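Local coordinates for protein cysteine desulfurase (Fervidobacterium islandicum, PDB 6A6E) that probably catalyses pyridoxal-phosphate-dependent removal of sulfur from cysteine, as a SufS-type desulfurase of the Suf sulfur-mobilising system, at residues K171-Q185 with T201-L214. Residues are numbered along the deposited sequence; the frame is centred on the assembly and turned at random.
Sequences KESIPNPKVVSITGQ and TFKNATLIVDGAQL. With PLP (pyridoxal-5'-phosphate), chain E.
V180 and I208 are joined within a parallel ladder between strands 179-183 and 206-210, in which S181 is level with I208: I208 N donates to V180 O, and I182 N in turn donates to I208 O. With helix 195-201 as the crossover, the strands form a beta-alpha-beta unit of the large PLP-binding domain of fold-type I enzymes. K171 can be followed outward: CB rests on T201 CG2 (3.7 Å) and near F202 CE1, CG skims the same methyl, CD and CE run past T201 O, and bends at chi2 and chi4 bring NZ back to that oxygen (3.0 Å), in the carbonyl plane on a lone pair. P177 CG meets F202 CD1 at 3.5 Å, coming at the ring obliquely. The last rung is G184 N donating to D210 O (2.8 Å). D210 holds CG anti to the backbone N (chi1 174°), sending OD2 to 2.6 Å from PLP N1, while OD1 accepts from A212 N in an Asx turn. An asparagine here would probably leave a proton on N1 poorly stabilised. Q213 NE2 donates to PLP O3. A carboxylate facing N1 is consistent with a protonated pyridinium, the electron sink of PLP catalysis.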
loop_
_atom_site.group_PDB
_atom_site.type_symbol
_atom_site.label_atom_id
_atom_site.label_comp_id
_atom_site.label_asym_id
_atom_site.label_seq_id
_atom_site.Cartn_x
_atom_site.Cartn_y
_atom_site.Cartn_z
ATOM N N LYS A 171 -10.120 -8.230 -34.132
ATOM C CA LYS A 171 -9.970 -6.913 -34.780
ATOM C C LYS A 171 -10.975 -6.652 -35.884
ATOM O O LYS A 171 -11.331 -5.519 -36.121
ATOM C CB LYS A 171 -8.544 -6.760 -35.345
ATOM C CG LYS A 171 -8.302 -5.710 -36.430
ATOM C CD LYS A 171 -8.279 -4.258 -35.962
ATOM C CE LYS A 171 -7.646 -3.372 -37.039
ATOM N NZ LYS A 171 -6.205 -3.733 -37.270
ATOM N N GLU A 172 -11.427 -7.701 -36.555
ATOM C CA GLU A 172 -12.500 -7.556 -37.551
ATOM C C GLU A 172 -13.781 -7.161 -36.897
ATOM O O GLU A 172 -14.454 -6.233 -37.318
ATOM C CB GLU A 172 -12.703 -8.870 -38.281
ATOM C CG GLU A 172 -11.469 -9.298 -39.037
ATOM C CD GLU A 172 -11.689 -10.592 -39.786
ATOM O OE1 GLU A 172 -12.782 -11.214 -39.643
ATOM O OE2 GLU A 172 -10.761 -10.974 -40.524
ATOM N N SER A 173 -14.077 -7.849 -35.816
ATOM C CA SER A 173 -15.281 -7.658 -35.015
ATOM C C SER A 173 -15.296 -6.399 -34.070
ATOM O O SER A 173 -16.322 -5.710 -33.892
ATOM C CB SER A 173 -15.386 -8.931 -34.207
ATOM O OG SER A 173 -16.589 -8.948 -33.535
ATOM N N ILE A 174 -14.157 -6.091 -33.453
ATOM C CA ILE A 174 -14.027 -4.897 -32.601
ATOM C C ILE A 174 -12.894 -4.099 -33.190
ATOM O O ILE A 174 -11.755 -4.227 -32.750
ATOM C CB ILE A 174 -13.620 -5.265 -31.143
ATOM C CG1 ILE A 174 -14.503 -6.379 -30.566
ATOM C CG2 ILE A 174 -13.584 -4.014 -30.252
ATOM C CD1 ILE A 174 -15.860 -5.926 -30.098
ATOM N N PRO A 175 -13.156 -3.308 -34.232
ATOM C CA PRO A 175 -11.978 -2.749 -34.954
ATOM C C PRO A 175 -11.239 -1.595 -34.307
ATOM O O PRO A 175 -10.047 -1.441 -34.545
ATOM C CB PRO A 175 -12.598 -2.252 -36.261
ATOM C CG PRO A 175 -14.044 -2.064 -35.928
ATOM C CD PRO A 175 -14.385 -3.185 -35.023
ATOM N N ASN A 176 -11.939 -0.788 -33.513
ATOM C CA ASN A 176 -11.363 0.448 -32.951
ATOM C C ASN A 176 -11.598 0.562 -31.421
ATOM O O ASN A 176 -12.216 1.504 -30.941
ATOM C CB ASN A 176 -11.963 1.648 -33.713
ATOM C CG ASN A 176 -11.227 2.955 -33.451
ATOM O OD1 ASN A 176 -10.001 3.008 -33.202
ATOM N ND2 ASN A 176 -11.987 4.046 -33.507
ATOM N N PRO A 177 -11.087 -0.394 -30.645
ATOM C CA PRO A 177 -11.244 -0.230 -29.199
ATOM C C PRO A 177 -10.501 0.977 -28.649
ATOM O O PRO A 177 -9.375 1.256 -29.043
ATOM C CB PRO A 177 -10.677 -1.550 -28.625
ATOM C CG PRO A 177 -9.779 -2.111 -29.660
ATOM C CD PRO A 177 -10.405 -1.653 -30.991
ATOM N N LYS A 178 -11.128 1.703 -27.734
ATOM C CA LYS A 178 -10.491 2.847 -27.126
ATOM C C LYS A 178 -9.331 2.380 -26.208
ATOM O O LYS A 178 -8.252 3.001 -26.180
ATOM C CB LYS A 178 -11.519 3.715 -26.388
ATOM C CG LYS A 178 -10.954 5.051 -25.919
ATOM C CD LYS A 178 -10.498 5.909 -27.120
ATOM C CE LYS A 178 -10.736 7.383 -26.949
ATOM N NZ LYS A 178 -12.201 7.634 -26.793
ATOM N N VAL A 179 -9.535 1.260 -25.522
ATOM C CA VAL A 179 -8.532 0.686 -24.586
ATOM C C VAL A 179 -8.461 -0.823 -24.809
ATOM O O VAL A 179 -9.491 -1.466 -25.005
ATOM C CB VAL A 179 -8.925 0.970 -23.106
ATOM C CG1 VAL A 179 -7.996 0.286 -22.115
ATOM C CG2 VAL A 179 -8.883 2.446 -22.899
ATOM N N VAL A 180 -7.244 -1.359 -24.804
ATOM C CA VAL A 180 -7.002 -2.792 -24.801
ATOM C C VAL A 180 -6.196 -3.072 -23.493
ATOM O O VAL A 180 -5.141 -2.457 -23.274
ATOM C CB VAL A 180 -6.168 -3.239 -26.022
ATOM C CG1 VAL A 180 -5.758 -4.707 -25.969
ATOM C CG2 VAL A 180 -6.962 -3.063 -27.309
ATOM N N SER A 181 -6.689 -3.954 -22.635
ATOM C CA SER A 181 -5.960 -4.337 -21.428
ATOM C C SER A 181 -5.806 -5.811 -21.425
ATOM O O SER A 181 -6.776 -6.525 -21.387
ATOM C CB SER A 181 -6.695 -3.885 -20.170
ATOM O OG SER A 181 -5.869 -3.953 -19.007
ATOM N N ILE A 182 -4.587 -6.289 -21.424
ATOM C CA ILE A 182 -4.400 -7.687 -21.512
ATOM C C ILE A 182 -3.264 -8.149 -20.627
ATOM O O ILE A 182 -2.328 -7.381 -20.403
ATOM C CB ILE A 182 -4.105 -8.082 -23.019
ATOM C CG1 ILE A 182 -4.139 -9.612 -23.156
ATOM C CG2 ILE A 182 -2.779 -7.518 -23.490
ATOM C CD1 ILE A 182 -4.268 -10.104 -24.577
ATOM N N THR A 183 -3.322 -9.414 -20.197
ATOM C CA THR A 183 -2.276 -9.993 -19.406
ATOM C C THR A 183 -1.026 -10.225 -20.250
ATOM O O THR A 183 -1.081 -10.505 -21.435
ATOM C CB THR A 183 -2.712 -11.326 -18.749
ATOM O OG1 THR A 183 -1.659 -11.776 -17.921
ATOM C CG2 THR A 183 -3.050 -12.442 -19.787
ATOM N N GLY A 184 0.120 -10.002 -19.649
ATOM C CA GLY A 184 1.373 -10.308 -20.271
ATOM C C GLY A 184 1.629 -11.810 -20.191
ATOM O O GLY A 184 2.409 -12.365 -20.998
ATOM N N GLN A 185 1.018 -12.472 -19.206
ATOM C CA GLN A 185 1.091 -13.933 -19.061
ATOM C C GLN A 185 0.038 -14.396 -18.072
ATOM O O GLN A 185 -0.058 -13.823 -16.964
ATOM C CB GLN A 185 2.461 -14.348 -18.511
ATOM C CG GLN A 185 2.597 -15.844 -18.209
ATOM C CD GLN A 185 3.910 -16.201 -17.555
ATOM O OE1 GLN A 185 4.629 -15.332 -17.106
ATOM N NE2 GLN A 185 4.249 -17.465 -17.534
ATOM N N THR A 201 -1.815 -4.798 -33.968
ATOM C CA THR A 201 -3.195 -5.045 -34.369
ATOM C C THR A 201 -4.136 -3.937 -33.879
ATOM O O THR A 201 -5.082 -3.570 -34.546
ATOM C CB THR A 201 -3.644 -6.402 -33.801
ATOM O OG1 THR A 201 -2.711 -7.396 -34.220
ATOM C CG2 THR A 201 -5.044 -6.749 -34.199
ATOM N N PHE A 202 -3.905 -3.416 -32.676
ATOM C CA PHE A 202 -4.782 -2.378 -32.137
ATOM C C PHE A 202 -3.941 -1.125 -31.955
ATOM O O PHE A 202 -3.592 -0.682 -30.824
ATOM C CB PHE A 202 -5.428 -2.838 -30.836
ATOM C CG PHE A 202 -6.271 -4.070 -31.006
ATOM C CD1 PHE A 202 -7.497 -3.987 -31.613
ATOM C CD2 PHE A 202 -5.814 -5.298 -30.627
ATOM C CE1 PHE A 202 -8.253 -5.108 -31.784
ATOM C CE2 PHE A 202 -6.561 -6.425 -30.814
ATOM C CZ PHE A 202 -7.795 -6.321 -31.382
ATOM N N LYS A 203 -3.599 -0.573 -33.106
ATOM C CA LYS A 203 -2.574 0.440 -33.199
ATOM C C LYS A 203 -2.986 1.767 -32.542
ATOM O O LYS A 203 -2.150 2.442 -31.969
ATOM C CB LYS A 203 -2.243 0.634 -34.674
ATOM C CG LYS A 203 -1.035 1.466 -34.881
ATOM C CD LYS A 203 0.229 0.704 -34.776
ATOM C CE LYS A 203 1.314 1.700 -35.105
ATOM N NZ LYS A 203 2.633 1.128 -34.770
ATOM N N ASN A 204 -4.270 2.095 -32.593
ATOM C CA ASN A 204 -4.821 3.298 -31.987
ATOM C C ASN A 204 -5.306 3.166 -30.558
ATOM O O ASN A 204 -5.796 4.151 -30.015
ATOM C CB ASN A 204 -6.050 3.747 -32.737
ATOM C CG ASN A 204 -5.708 4.401 -34.005
ATOM O OD1 ASN A 204 -5.023 5.394 -33.992
ATOM N ND2 ASN A 204 -6.124 3.807 -35.124
ATOM N N ALA A 205 -5.218 1.982 -29.959
ATOM C CA ALA A 205 -5.766 1.799 -28.604
ATOM C C ALA A 205 -4.767 2.277 -27.569
ATOM O O ALA A 205 -3.570 2.344 -27.840
ATOM C CB ALA A 205 -6.182 0.364 -28.366
ATOM N N THR A 206 -5.264 2.704 -26.424
ATOM C CA THR A 206 -4.424 2.788 -25.201
ATOM C C THR A 206 -4.234 1.364 -24.783
ATOM O O THR A 206 -5.206 0.665 -24.417
ATOM C CB THR A 206 -5.112 3.577 -24.079
ATOM O OG1 THR A 206 -5.212 4.928 -24.485
ATOM C CG2 THR A 206 -4.296 3.580 -22.773
ATOM N N LEU A 207 -2.997 0.919 -24.853
ATOM C CA LEU A 207 -2.632 -0.443 -24.481
ATOM C C LEU A 207 -2.004 -0.582 -23.047
ATOM O O LEU A 207 -0.889 -0.083 -22.750
ATOM C CB LEU A 207 -1.713 -1.051 -25.540
ATOM C CG LEU A 207 -1.171 -2.464 -25.287
ATOM C CD1 LEU A 207 -2.227 -3.548 -25.154
ATOM C CD2 LEU A 207 -0.219 -2.802 -26.415
ATOM N N ILE A 208 -2.710 -1.359 -22.217
ATOM C CA ILE A 208 -2.294 -1.711 -20.877
ATOM C C ILE A 208 -1.928 -3.193 -20.811
ATOM O O ILE A 208 -2.686 -4.088 -21.281
ATOM C CB ILE A 208 -3.456 -1.449 -19.877
ATOM C CG1 ILE A 208 -3.916 -0.019 -19.994
ATOM C CG2 ILE A 208 -3.018 -1.826 -18.434
ATOM C CD1 ILE A 208 -5.294 0.221 -19.432
ATOM N N VAL A 209 -0.791 -3.477 -20.175
ATOM C CA VAL A 209 -0.416 -4.834 -19.912
ATOM C C VAL A 209 -0.354 -5.083 -18.416
ATOM O O VAL A 209 0.288 -4.334 -17.691
ATOM C CB VAL A 209 0.940 -5.157 -20.591
ATOM C CG1 VAL A 209 1.486 -6.468 -20.130
ATOM C CG2 VAL A 209 0.764 -5.201 -22.116
ATOM N N ASP A 210 -1.073 -6.137 -17.995
ATOM C CA ASP A 210 -0.955 -6.720 -16.704
ATOM C C ASP A 210 0.219 -7.655 -16.691
ATOM O O ASP A 210 0.136 -8.796 -17.132
ATOM C CB ASP A 210 -2.296 -7.398 -16.291
ATOM C CG ASP A 210 -2.220 -8.182 -14.953
ATOM O OD1 ASP A 210 -1.161 -8.174 -14.339
ATOM O OD2 ASP A 210 -3.229 -8.848 -14.559
ATOM N N GLY A 211 1.280 -7.169 -16.058
ATOM C CA GLY A 211 2.568 -7.789 -16.029
ATOM C C GLY A 211 2.856 -8.624 -14.804
ATOM O O GLY A 211 4.023 -9.062 -14.628
ATOM N N ALA A 212 1.850 -8.881 -13.958
ATOM C CA ALA A 212 2.162 -9.450 -12.600
ATOM C C ALA A 212 2.935 -10.761 -12.653
ATOM O O ALA A 212 3.801 -11.017 -11.787
ATOM C CB ALA A 212 0.897 -9.624 -11.748
ATOM N N GLN A 213 2.594 -11.637 -13.609
ATOM C CA GLN A 213 3.246 -12.959 -13.718
ATOM C C GLN A 213 4.464 -12.918 -14.640
ATOM O O GLN A 213 5.344 -13.751 -14.504
ATOM C CB GLN A 213 2.346 -14.036 -14.290
ATOM C CG GLN A 213 1.231 -14.498 -13.464
ATOM C CD GLN A 213 1.667 -15.164 -12.184
ATOM O OE1 GLN A 213 2.714 -15.844 -12.117
ATOM N NE2 GLN A 213 0.860 -14.956 -11.136
ATOM N N LEU A 214 4.481 -11.989 -15.594
ATOM C CA LEU A 214 5.544 -11.899 -16.605
ATOM C C LEU A 214 6.815 -11.264 -16.080
ATOM O O LEU A 214 7.970 -11.782 -16.265
ATOM C CB LEU A 214 5.009 -11.090 -17.785
ATOM C CG LEU A 214 5.961 -10.894 -18.971
ATOM C CD1 LEU A 214 6.216 -12.251 -19.610
ATOM C CD2 LEU A 214 5.419 -9.910 -20.002
HETATM N N1 PLP E . -2.786 -10.383 -12.567
HETATM C C2 PLP E . -2.087 -11.485 -12.649
HETATM C C2A PLP E . -1.929 -12.184 -13.957
HETATM C C3 PLP E . -1.518 -12.012 -11.408
HETATM O O3 PLP E . -0.837 -13.143 -11.472
HETATM C C4 PLP E . -1.670 -11.280 -10.152
HETATM C C4A PLP E . -1.056 -11.687 -8.903
HETATM C C5 PLP E . -2.504 -10.074 -10.174
HETATM C C6 PLP E . -3.000 -9.722 -11.394
HETATM C C5A PLP E . -2.820 -9.269 -8.910
HETATM O O4P PLP E . -1.759 -8.875 -8.052
HETATM P P PLP E . -1.908 -8.260 -6.559
HETATM O O1P PLP E . -2.585 -6.950 -6.650
HETATM O O2P PLP E . -2.631 -9.364 -5.844
HETATM O O3P PLP E . -0.460 -8.118 -6.199
HETATM O O HOH W 1 -7.180 5.249 -26.166
HETATM O O HOH W 2 1.142 -11.208 -16.192
#